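PDB 5Z06: Exo beta-1,2-glucooligosaccharide sophorohydrolase (non-reducing end) from Parabacteroides distasonis ATCC 8503, which hydrolyses linear beta-1,2-glucan and beta-1,2-glucooligosaccharides of four or more units from the non-reducing end, releasing sophorose. Local coordinates for residues 9-14 against 52-57; 44-49 against 171-176; 48-53 against 234-239; 89-94 against 133-138. One frame throughout, in Å; residues are numbered along the deposited sequence.

Contact 1: 9-14 against 52-57; sequences VFFENS and NSLELT. With CA (calcium ion), chain C.
The F11 ring lies between L54 and the backbone of N13. L54 CG sits over the centre of one face, 3.5 Å from the ring centroid and 9° off the normal, a CH-pi contact. N13 N lies over the opposite face. At the edge, near the ring plane, N52 OD1 approaches F11 CZ to 3.4 Å. The N52 amide is held flat by two straight bonds to one residue. OD1 takes S14 N on a lone pair in its carbonyl plane, at 2.7 Å. ND2 gives its bond to S14 O, also in plane and 2.7 Å long. With chi1 at 55°, N52 CG is tucked between its own N and carbonyl carbon, and the amide turns back to S14. N13 OD1 does double duty. It accepts a bond from N52 N, tilted from the carbonyl plane, and binds the calcium ion at 2.5 Å. E12 O and N52 O are ligands of the same ion, so the metal joins the two segments. Strands 9-11 and 53-59 both pair antiparallel with strand 169-180, and F11 and L54 pack on I70 of strand 65-71 in the second sheet of this beta domain.

Contact 2: 44-49 against 171-176; sequences GSVAFT and TIYLDD. With CA (calcium ion), chain C.
T49 and D176 meet at a calcium site at the junction of a loop and strand 169-180 of an antiparallel beta domain. Followed outward, T49 CB stands 3.5 Å from the calcium ion. Its OG1 binds the metal at 2.3 Å and donates a hydrogen bond to D176 OD1 on the syn lone pair, 2.5 Å away. The methyl, CG2, lies against the same carboxylate, 3.1 Å from D176 OD1. A chi1 of 47° sets OG1 between the backbone N and the carbonyl carbon, where OG1 and T49 O can grip one ion. The metal probably polarises the hydroxyl and strengthens its bond to D176, a second-shell group that, with the metal, holds the rotation of a first-shell one. D176 OD2 accepts a bond from T49 N, also on its syn lone pair, and lies at the edge of the F48 ring. An alanine at D176 would probably leave the T49 hydroxyl, still on the metal, without its acceptor and T49 N without its bond to OD2. D175 is the bidentate ligand, with OD1 and OD2 both on the calcium. OD2 also receives weak bonds from F48 N and T49 N. D176 N bonds D175 OD1 from above the carboxylate plane. Both aspartates face the loop. E12, N13 and N52 complete the seven-coordinate site. Two residues before D175 in the strand, Y173 offers a ring face to the loop, and V46 CG2 sits over it, 3.4 Å from the ring centroid and 14° off its normal.

Contact 3: 48-53 against 234-239; sequences FTPGNS and VAVRRP. With CA (calcium ion), chain C.
P50 packs on a classic beta bulge, where V234 and A235 both face I222 in a four-stranded antiparallel sheet. Van der Waals contacts make up most of the interface. P50 CG lies 3.4 Å from A235 N, and P50 CB rests on the V234 carbonyl carbon. The proline ring thus lies against the bulge backbone. V236 adds its two apolar methyls, crossing T49 and P50 at about a right angle. Its CG1 meets both P50 CD, at 4.0 Å, and T49 CG2. Its CG2 reaches T49 CB at 3.9 Å. An alanine at V236 would be likely to open a gap beside the T49 methyl and the proline ring. The metal acts on one side alone: T49 and N52 bind the calcium ion, which pins the loop that carries P50. Ionic links lie beyond. R238 makes salt bridges to E12 and D7, and R237 to E645 in the glycoamylase-like part of the chain. R237 NH1 also bonds V236 O, nearly in its guanidinium plane. No direct hydrogen bond joins the two segments. A water does so instead: it accepts a bond from V236 N at 2.8 Å and donates to P50 O at 3.0 Å.

Contact 4: 89-94 against 133-138; sequences MQVRLR and HPVSIP
V91 and V135 meet methyl to methyl on one face of the sheet, with V91 CG2 and V135 CG2 3.5 Å apart. M89 lies beside V135 and points the same way, its CE 4.2 Å from V135 CG1. On the other face Q90 bends at chi2 (-80°), and OE1 comes back over P134, 3.7 Å from its CD. H133 CB leans on V91 O at 3.3 Å. Backbone bonds set these pairs. M89 and V135 form a hydrogen-bonded pair: M89 N to V135 O and V135 N to M89 O are both 2.9 Å. V91 and H133 form another, and H133 N to V91 O is the shorter of its bonds, at 2.7 Å. P134 stands opposite Q90 in the non-hydrogen-bonded pair between them, a place that asks no N-H of the proline. The two strand directions are 133° apart, well short of straight antiparallel. Farther out, H133 NE2 bonds R128 O, which anchors the ring. Q90 touches D176, next to the calcium ligand D175, while M89 and I137 pack on I105 of the second sheet. The arrangement is consistent with a two-sheet antiparallel beta sandwich: M89, V91 and V135 are buried on one face, and strand 86-93 bridges 132-138 and 169-180.

How the contacts relate
From the N terminus, contact 1 closes the first loop, bringing 52-57 back to 9-14. Contact 2 starts within that loop, at 44-49, and ends far beyond it at 171-176, so the two cross. Contact 3 leaves from the same loop as contact 2 and closes the longest span, at 234-239. Contact 4 opens and closes inside the spans of both contacts 2 and 3, and follows contact 1 in series. Contacts 1, 2 and 4 all reach one antiparallel sheet, in which strand 169-180 neighbours 9-11, 53-59 and 86-93. Contacts 1 to 3 share the calcium ion. Contact 3 ties this metal-bound loop to the following four-stranded sheet.

Contact 1: 9-14 against 52-57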
# COMPACT_ATOMS: atom_id res chain seq x y z
N VAL A 9 -3.04 5.40 -17.03
CA VAL A 9 -4.50 5.32 -17.00
C VAL A 9 -5.06 6.50 -16.22
O VAL A 9 -4.61 6.76 -15.12
CB VAL A 9 -4.93 3.99 -16.35
CG1 VAL A 9 -6.44 3.90 -16.17
CG2 VAL A 9 -4.44 2.82 -17.18
N PHE A 10 -6.04 7.19 -16.79
CA PHE A 10 -6.78 8.22 -16.07
C PHE A 10 -7.97 7.63 -15.34
O PHE A 10 -8.34 8.11 -14.28
CB PHE A 10 -7.25 9.29 -17.04
CG PHE A 10 -6.14 10.05 -17.66
CD1 PHE A 10 -5.55 11.10 -16.99
CD2 PHE A 10 -5.67 9.69 -18.92
CE1 PHE A 10 -4.51 11.80 -17.56
CE2 PHE A 10 -4.62 10.40 -19.51
CZ PHE A 10 -4.05 11.46 -18.83
N PHE A 11 -8.61 6.63 -15.93
CA PHE A 11 -9.67 5.93 -15.25
C PHE A 11 -9.86 4.55 -15.82
O PHE A 11 -9.98 4.39 -17.03
CB PHE A 11 -10.97 6.70 -15.40
CG PHE A 11 -12.10 6.06 -14.69
CD1 PHE A 11 -12.29 6.30 -13.34
CD2 PHE A 11 -12.96 5.20 -15.35
CE1 PHE A 11 -13.32 5.70 -12.66
CE2 PHE A 11 -14.00 4.59 -14.66
CZ PHE A 11 -14.19 4.84 -13.32
N GLU A 12 -9.87 3.56 -14.94
CA GLU A 12 -10.34 2.23 -15.28
C GLU A 12 -11.60 1.90 -14.49
O GLU A 12 -12.62 1.52 -15.06
CB GLU A 12 -9.26 1.21 -14.96
CG GLU A 12 -9.67 -0.21 -15.27
CD GLU A 12 -8.48 -1.14 -15.29
OE1 GLU A 12 -7.87 -1.33 -14.21
OE2 GLU A 12 -8.16 -1.64 -16.38
N ASN A 13 -11.50 2.03 -13.17
CA ASN A 13 -12.60 1.73 -12.24
C ASN A 13 -12.40 2.56 -10.99
O ASN A 13 -11.28 2.81 -10.59
CB ASN A 13 -12.59 0.24 -11.86
CG ASN A 13 -13.26 -0.64 -12.90
OD1 ASN A 13 -14.33 -0.32 -13.39
ND2 ASN A 13 -12.64 -1.76 -13.24
N SER A 14 -13.50 2.98 -10.40
CA SER A 14 -13.47 3.63 -9.09
C SER A 14 -13.57 2.53 -8.07
O SER A 14 -14.50 1.71 -8.14
CB SER A 14 -14.63 4.58 -8.94
OG SER A 14 -14.53 5.30 -7.74
N ASN A 52 -17.38 -0.24 -12.94
CA ASN A 52 -18.03 1.02 -13.08
C ASN A 52 -17.40 1.90 -14.13
O ASN A 52 -16.35 1.59 -14.70
CB ASN A 52 -18.11 1.71 -11.71
CG ASN A 52 -16.76 1.85 -11.05
OD1 ASN A 52 -15.83 2.36 -11.65
ND2 ASN A 52 -16.66 1.41 -9.81
N SER A 53 -18.09 2.99 -14.38
CA SER A 53 -17.63 4.00 -15.29
C SER A 53 -17.93 5.33 -14.66
O SER A 53 -18.58 5.40 -13.61
CB SER A 53 -18.36 3.86 -16.62
OG SER A 53 -19.75 4.03 -16.44
N LEU A 54 -17.46 6.39 -15.31
CA LEU A 54 -17.72 7.73 -14.87
C LEU A 54 -18.91 8.27 -15.62
O LEU A 54 -19.03 8.10 -16.84
CB LEU A 54 -16.51 8.61 -15.11
CG LEU A 54 -15.29 8.25 -14.26
CD1 LEU A 54 -14.12 9.10 -14.68
CD2 LEU A 54 -15.58 8.49 -12.80
N GLU A 55 -19.79 8.93 -14.87
CA GLU A 55 -20.99 9.49 -15.42
C GLU A 55 -20.70 10.93 -15.74
O GLU A 55 -20.28 11.69 -14.89
CB GLU A 55 -22.15 9.41 -14.44
CG GLU A 55 -23.49 9.68 -15.12
CD GLU A 55 -24.60 10.03 -14.16
OE1 GLU A 55 -24.50 9.65 -12.98
OE2 GLU A 55 -25.57 10.69 -14.59
N LEU A 56 -20.96 11.30 -16.98
CA LEU A 56 -20.80 12.66 -17.39
C LEU A 56 -22.18 13.16 -17.83
O LEU A 56 -22.58 12.98 -18.98
CB LEU A 56 -19.75 12.75 -18.50
CG LEU A 56 -19.28 14.17 -18.76
CD1 LEU A 56 -18.26 14.59 -17.71
CD2 LEU A 56 -18.69 14.32 -20.15
N THR A 57 -22.91 13.73 -16.88
CA THR A 57 -24.27 14.23 -17.15
C THR A 57 -24.20 15.73 -17.04
O THR A 57 -23.79 16.27 -16.01
CB THR A 57 -25.32 13.62 -16.22
OG1 THR A 57 -25.47 12.24 -16.58
CG2 THR A 57 -26.68 14.31 -16.33
CA CA C . -14.52 0.46 -15.71

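Contact 2: 44-49 against 171-176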
# COMPACT_ATOMS: atom_id res chain seq x y z
N GLY A 44 -22.33 2.66 -11.52
CA GLY A 44 -22.10 1.26 -11.22
C GLY A 44 -22.90 0.32 -12.08
O GLY A 44 -22.62 -0.87 -12.08
N SER A 45 -23.88 0.83 -12.83
CA SER A 45 -24.75 -0.01 -13.65
C SER A 45 -24.30 -0.12 -15.11
O SER A 45 -24.83 -0.94 -15.85
CB SER A 45 -26.19 0.50 -13.59
OG SER A 45 -26.28 1.81 -14.13
N VAL A 46 -23.36 0.71 -15.53
CA VAL A 46 -22.82 0.60 -16.87
C VAL A 46 -21.33 0.77 -16.81
O VAL A 46 -20.80 1.65 -16.12
CB VAL A 46 -23.40 1.62 -17.87
CG1 VAL A 46 -24.86 1.27 -18.20
CG2 VAL A 46 -23.27 3.06 -17.37
N ALA A 47 -20.66 -0.09 -17.55
CA ALA A 47 -19.22 -0.09 -17.58
C ALA A 47 -18.78 -0.89 -18.78
O ALA A 47 -19.40 -1.93 -19.12
CB ALA A 47 -18.66 -0.72 -16.32
N PHE A 48 -17.70 -0.43 -19.40
CA PHE A 48 -16.96 -1.29 -20.30
C PHE A 48 -16.10 -2.28 -19.51
O PHE A 48 -16.34 -3.48 -19.57
CB PHE A 48 -16.10 -0.52 -21.29
CG PHE A 48 -15.49 -1.41 -22.30
CD1 PHE A 48 -16.28 -1.89 -23.35
CD2 PHE A 48 -14.20 -1.90 -22.14
CE1 PHE A 48 -15.77 -2.79 -24.25
CE2 PHE A 48 -13.69 -2.80 -23.05
CZ PHE A 48 -14.47 -3.24 -24.11
N THR A 49 -15.08 -1.81 -18.79
CA THR A 49 -14.42 -2.66 -17.78
C THR A 49 -15.32 -2.67 -16.57
O THR A 49 -15.52 -1.62 -15.95
CB THR A 49 -13.04 -2.22 -17.33
OG1 THR A 49 -13.07 -0.83 -17.02
CG2 THR A 49 -12.03 -2.52 -18.39
N THR A 171 -26.42 12.52 -20.85
CA THR A 171 -25.65 11.68 -19.98
C THR A 171 -24.81 10.85 -20.91
O THR A 171 -25.35 10.11 -21.75
CB THR A 171 -26.53 10.76 -19.15
OG1 THR A 171 -27.18 11.53 -18.14
CG2 THR A 171 -25.71 9.68 -18.47
N ILE A 172 -23.50 10.98 -20.77
CA ILE A 172 -22.60 10.01 -21.38
C ILE A 172 -21.79 9.35 -20.26
O ILE A 172 -21.59 9.92 -19.19
CB ILE A 172 -21.72 10.64 -22.49
CG1 ILE A 172 -20.69 11.60 -21.92
CG2 ILE A 172 -22.62 11.32 -23.53
CD1 ILE A 172 -19.79 12.25 -22.94
N TYR A 173 -21.36 8.13 -20.53
CA TYR A 173 -20.50 7.42 -19.64
C TYR A 173 -19.12 7.30 -20.26
O TYR A 173 -18.99 7.06 -21.45
CB TYR A 173 -21.07 6.06 -19.34
CG TYR A 173 -22.47 6.14 -18.83
CD1 TYR A 173 -22.73 6.33 -17.48
CD2 TYR A 173 -23.56 6.05 -19.70
CE1 TYR A 173 -24.03 6.39 -17.00
CE2 TYR A 173 -24.86 6.12 -19.23
CZ TYR A 173 -25.08 6.28 -17.88
OH TYR A 173 -26.36 6.37 -17.41
N LEU A 174 -18.11 7.50 -19.43
CA LEU A 174 -16.71 7.42 -19.83
C LEU A 174 -16.07 6.34 -18.99
O LEU A 174 -16.21 6.33 -17.76
CB LEU A 174 -16.01 8.73 -19.60
CG LEU A 174 -16.76 9.95 -20.14
CD1 LEU A 174 -15.97 11.19 -19.73
CD2 LEU A 174 -16.93 9.89 -21.65
N ASP A 175 -15.40 5.42 -19.66
CA ASP A 175 -14.67 4.37 -19.03
C ASP A 175 -13.33 4.18 -19.75
O ASP A 175 -13.14 4.61 -20.89
CB ASP A 175 -15.51 3.09 -19.08
CG ASP A 175 -15.17 2.13 -17.97
OD1 ASP A 175 -14.33 2.47 -17.12
OD2 ASP A 175 -15.74 1.03 -17.93
N ASP A 176 -12.40 3.55 -19.06
CA ASP A 176 -11.12 3.13 -19.62
C ASP A 176 -10.38 4.24 -20.35
O ASP A 176 -9.94 4.09 -21.49
CB ASP A 176 -11.35 1.92 -20.47
CG ASP A 176 -12.07 0.86 -19.71
OD1 ASP A 176 -11.62 0.56 -18.58
OD2 ASP A 176 -13.10 0.38 -20.18
CA CA C . -14.52 0.46 -15.71

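Contact 3: 48-53 against 234-239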
# COMPACT_ATOMS: atom_id res chain seq x y z
N PHE A 48 -17.70 -0.43 -19.40
CA PHE A 48 -16.96 -1.29 -20.30
C PHE A 48 -16.10 -2.28 -19.51
O PHE A 48 -16.34 -3.48 -19.57
CB PHE A 48 -16.10 -0.52 -21.29
CG PHE A 48 -15.49 -1.41 -22.30
CD1 PHE A 48 -16.28 -1.89 -23.35
CD2 PHE A 48 -14.20 -1.90 -22.14
CE1 PHE A 48 -15.77 -2.79 -24.25
CE2 PHE A 48 -13.69 -2.80 -23.05
CZ PHE A 48 -14.47 -3.24 -24.11
N THR A 49 -15.08 -1.81 -18.79
CA THR A 49 -14.42 -2.66 -17.78
C THR A 49 -15.32 -2.67 -16.57
O THR A 49 -15.52 -1.62 -15.95
CB THR A 49 -13.04 -2.22 -17.33
OG1 THR A 49 -13.07 -0.83 -17.02
CG2 THR A 49 -12.03 -2.52 -18.39
N PRO A 50 -15.89 -3.84 -16.24
CA PRO A 50 -16.80 -3.92 -15.16
C PRO A 50 -16.23 -3.47 -13.84
O PRO A 50 -15.00 -3.42 -13.61
CB PRO A 50 -17.14 -5.40 -15.08
CG PRO A 50 -15.98 -6.07 -15.70
CD PRO A 50 -15.68 -5.17 -16.84
N GLY A 51 -17.22 -3.28 -12.98
CA GLY A 51 -17.17 -2.40 -11.89
C GLY A 51 -18.03 -1.27 -12.43
O GLY A 51 -19.26 -1.33 -12.41
N ASN A 52 -17.38 -0.24 -12.94
CA ASN A 52 -18.03 1.02 -13.08
C ASN A 52 -17.40 1.90 -14.13
O ASN A 52 -16.35 1.59 -14.70
CB ASN A 52 -18.11 1.71 -11.71
CG ASN A 52 -16.76 1.85 -11.05
OD1 ASN A 52 -15.83 2.36 -11.65
ND2 ASN A 52 -16.66 1.41 -9.81
N SER A 53 -18.09 2.99 -14.38
CA SER A 53 -17.63 4.00 -15.29
C SER A 53 -17.93 5.33 -14.66
O SER A 53 -18.58 5.40 -13.61
CB SER A 53 -18.36 3.86 -16.62
OG SER A 53 -19.75 4.03 -16.44
N VAL A 234 -17.75 -9.24 -13.85
CA VAL A 234 -17.80 -8.49 -12.58
C VAL A 234 -16.57 -7.66 -12.29
O VAL A 234 -16.65 -6.74 -11.49
CB VAL A 234 -18.09 -9.38 -11.37
CG1 VAL A 234 -19.54 -9.84 -11.41
CG2 VAL A 234 -17.10 -10.54 -11.25
N ALA A 235 -15.44 -7.98 -12.92
CA ALA A 235 -14.21 -7.26 -12.63
C ALA A 235 -13.18 -7.51 -13.69
O ALA A 235 -13.28 -8.46 -14.47
CB ALA A 235 -13.64 -7.69 -11.28
N VAL A 236 -12.18 -6.63 -13.71
CA VAL A 236 -10.98 -6.86 -14.48
C VAL A 236 -9.81 -6.78 -13.54
O VAL A 236 -9.83 -6.04 -12.55
CB VAL A 236 -10.75 -5.87 -15.64
CG1 VAL A 236 -11.80 -6.05 -16.71
CG2 VAL A 236 -10.68 -4.41 -15.17
N ARG A 237 -8.79 -7.57 -13.84
CA ARG A 237 -7.58 -7.51 -13.10
C ARG A 237 -6.44 -7.41 -14.07
O ARG A 237 -6.29 -8.23 -14.98
CB ARG A 237 -7.47 -8.72 -12.16
CG ARG A 237 -8.35 -8.60 -10.92
CD ARG A 237 -7.83 -7.50 -9.99
NE ARG A 237 -8.64 -7.33 -8.79
CZ ARG A 237 -9.70 -6.53 -8.67
NH1 ARG A 237 -10.19 -5.83 -9.70
NH2 ARG A 237 -10.33 -6.47 -7.50
N ARG A 238 -5.62 -6.41 -13.85
CA ARG A 238 -4.41 -6.22 -14.59
C ARG A 238 -3.47 -7.40 -14.34
O ARG A 238 -3.56 -8.04 -13.29
CB ARG A 238 -3.76 -4.91 -14.15
CG ARG A 238 -4.54 -3.67 -14.51
CD ARG A 238 -4.37 -3.37 -15.97
NE ARG A 238 -5.27 -2.32 -16.44
CZ ARG A 238 -5.28 -1.84 -17.68
NH1 ARG A 238 -4.42 -2.28 -18.59
NH2 ARG A 238 -6.16 -0.88 -18.03
N PRO A 239 -2.55 -7.68 -15.29
CA PRO A 239 -1.64 -8.85 -15.23
C PRO A 239 -0.74 -8.98 -13.99
O PRO A 239 -0.34 -10.08 -13.65
CB PRO A 239 -0.78 -8.71 -16.50
CG PRO A 239 -1.47 -7.69 -17.35
CD PRO A 239 -2.18 -6.78 -16.41
CA CA C . -14.52 0.46 -15.71
O HOH W 1 -12.80 -4.52 -11.93

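Contact 4: 89-94 against 133-138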
# COMPACT_ATOMS: atom_id res chain seq x y z
N MET A 89 -10.41 5.99 -24.90
CA MET A 89 -11.51 5.90 -23.95
C MET A 89 -12.57 4.96 -24.48
O MET A 89 -12.58 4.58 -25.66
CB MET A 89 -12.18 7.24 -23.74
CG MET A 89 -11.28 8.44 -23.86
SD MET A 89 -12.18 9.89 -23.33
CE MET A 89 -13.24 10.14 -24.74
N GLN A 90 -13.50 4.61 -23.60
CA GLN A 90 -14.73 3.96 -23.98
C GLN A 90 -15.80 4.98 -23.65
O GLN A 90 -15.82 5.52 -22.54
CB GLN A 90 -14.91 2.67 -23.20
CG GLN A 90 -13.93 1.58 -23.58
CD GLN A 90 -14.30 0.84 -24.85
OE1 GLN A 90 -15.37 1.04 -25.43
NE2 GLN A 90 -13.42 -0.04 -25.28
N VAL A 91 -16.68 5.27 -24.62
CA VAL A 91 -17.69 6.32 -24.50
C VAL A 91 -19.03 5.69 -24.82
O VAL A 91 -19.18 4.99 -25.81
CB VAL A 91 -17.40 7.49 -25.45
CG1 VAL A 91 -18.34 8.66 -25.20
CG2 VAL A 91 -15.98 7.97 -25.26
N ARG A 92 -20.00 5.94 -23.96
CA ARG A 92 -21.33 5.42 -24.15
C ARG A 92 -22.31 6.56 -23.96
O ARG A 92 -22.19 7.34 -23.01
CB ARG A 92 -21.60 4.32 -23.14
CG ARG A 92 -22.97 3.68 -23.24
CD ARG A 92 -23.28 2.98 -21.94
NE ARG A 92 -24.56 2.29 -21.95
CZ ARG A 92 -24.75 1.01 -22.24
NH1 ARG A 92 -23.74 0.22 -22.58
NH2 ARG A 92 -25.98 0.52 -22.18
N LEU A 93 -23.25 6.67 -24.88
CA LEU A 93 -24.24 7.72 -24.84
C LEU A 93 -25.51 7.09 -24.32
O LEU A 93 -25.91 6.01 -24.76
CB LEU A 93 -24.45 8.29 -26.22
CG LEU A 93 -23.43 9.32 -26.67
CD1 LEU A 93 -21.98 8.85 -26.56
CD2 LEU A 93 -23.76 9.65 -28.11
N ARG A 94 -26.13 7.72 -23.33
CA ARG A 94 -27.37 7.20 -22.81
C ARG A 94 -28.49 7.35 -23.84
O ARG A 94 -29.28 6.42 -24.00
CB ARG A 94 -27.75 7.91 -21.52
CG ARG A 94 -28.82 7.19 -20.74
CD ARG A 94 -29.02 7.87 -19.40
NE ARG A 94 -30.05 7.19 -18.63
CZ ARG A 94 -31.36 7.46 -18.70
NH1 ARG A 94 -31.85 8.40 -19.51
NH2 ARG A 94 -32.19 6.76 -17.93
N HIS A 133 -18.48 2.78 -27.22
CA HIS A 133 -17.74 3.15 -28.42
C HIS A 133 -16.28 3.36 -28.08
O HIS A 133 -15.96 4.26 -27.29
CB HIS A 133 -18.29 4.45 -28.99
CG HIS A 133 -19.71 4.32 -29.44
ND1 HIS A 133 -20.10 3.35 -30.33
CD2 HIS A 133 -20.82 4.99 -29.09
CE1 HIS A 133 -21.40 3.45 -30.54
NE2 HIS A 133 -21.86 4.44 -29.79
N PRO A 134 -15.39 2.54 -28.66
CA PRO A 134 -13.98 2.89 -28.48
C PRO A 134 -13.68 4.22 -29.15
O PRO A 134 -14.15 4.47 -30.25
CB PRO A 134 -13.22 1.71 -29.13
CG PRO A 134 -14.23 0.85 -29.77
CD PRO A 134 -15.56 1.16 -29.14
N VAL A 135 -12.95 5.07 -28.45
CA VAL A 135 -12.47 6.32 -28.99
C VAL A 135 -10.96 6.31 -28.84
O VAL A 135 -10.46 5.92 -27.79
CB VAL A 135 -13.07 7.50 -28.21
CG1 VAL A 135 -12.42 8.82 -28.60
CG2 VAL A 135 -14.56 7.56 -28.45
N SER A 136 -10.25 6.72 -29.89
CA SER A 136 -8.80 6.94 -29.86
C SER A 136 -8.53 8.32 -30.40
O SER A 136 -8.89 8.64 -31.52
CB SER A 136 -8.06 5.94 -30.73
OG SER A 136 -8.19 4.63 -30.23
N ILE A 137 -7.90 9.14 -29.58
CA ILE A 137 -7.53 10.47 -29.99
C ILE A 137 -6.02 10.40 -30.05
O ILE A 137 -5.39 10.19 -29.01
CB ILE A 137 -7.98 11.54 -28.99
CG1 ILE A 137 -9.49 11.47 -28.80
CG2 ILE A 137 -7.55 12.92 -29.47
CD1 ILE A 137 -10.00 12.17 -27.56
N PRO A 138 -5.44 10.55 -31.26
CA PRO A 138 -4.01 10.68 -31.32
C PRO A 138 -3.57 11.83 -30.44
O PRO A 138 -4.16 12.92 -30.50
CB PRO A 138 -3.75 10.98 -32.81
CG PRO A 138 -4.83 10.26 -33.52
CD PRO A 138 -6.03 10.43 -32.62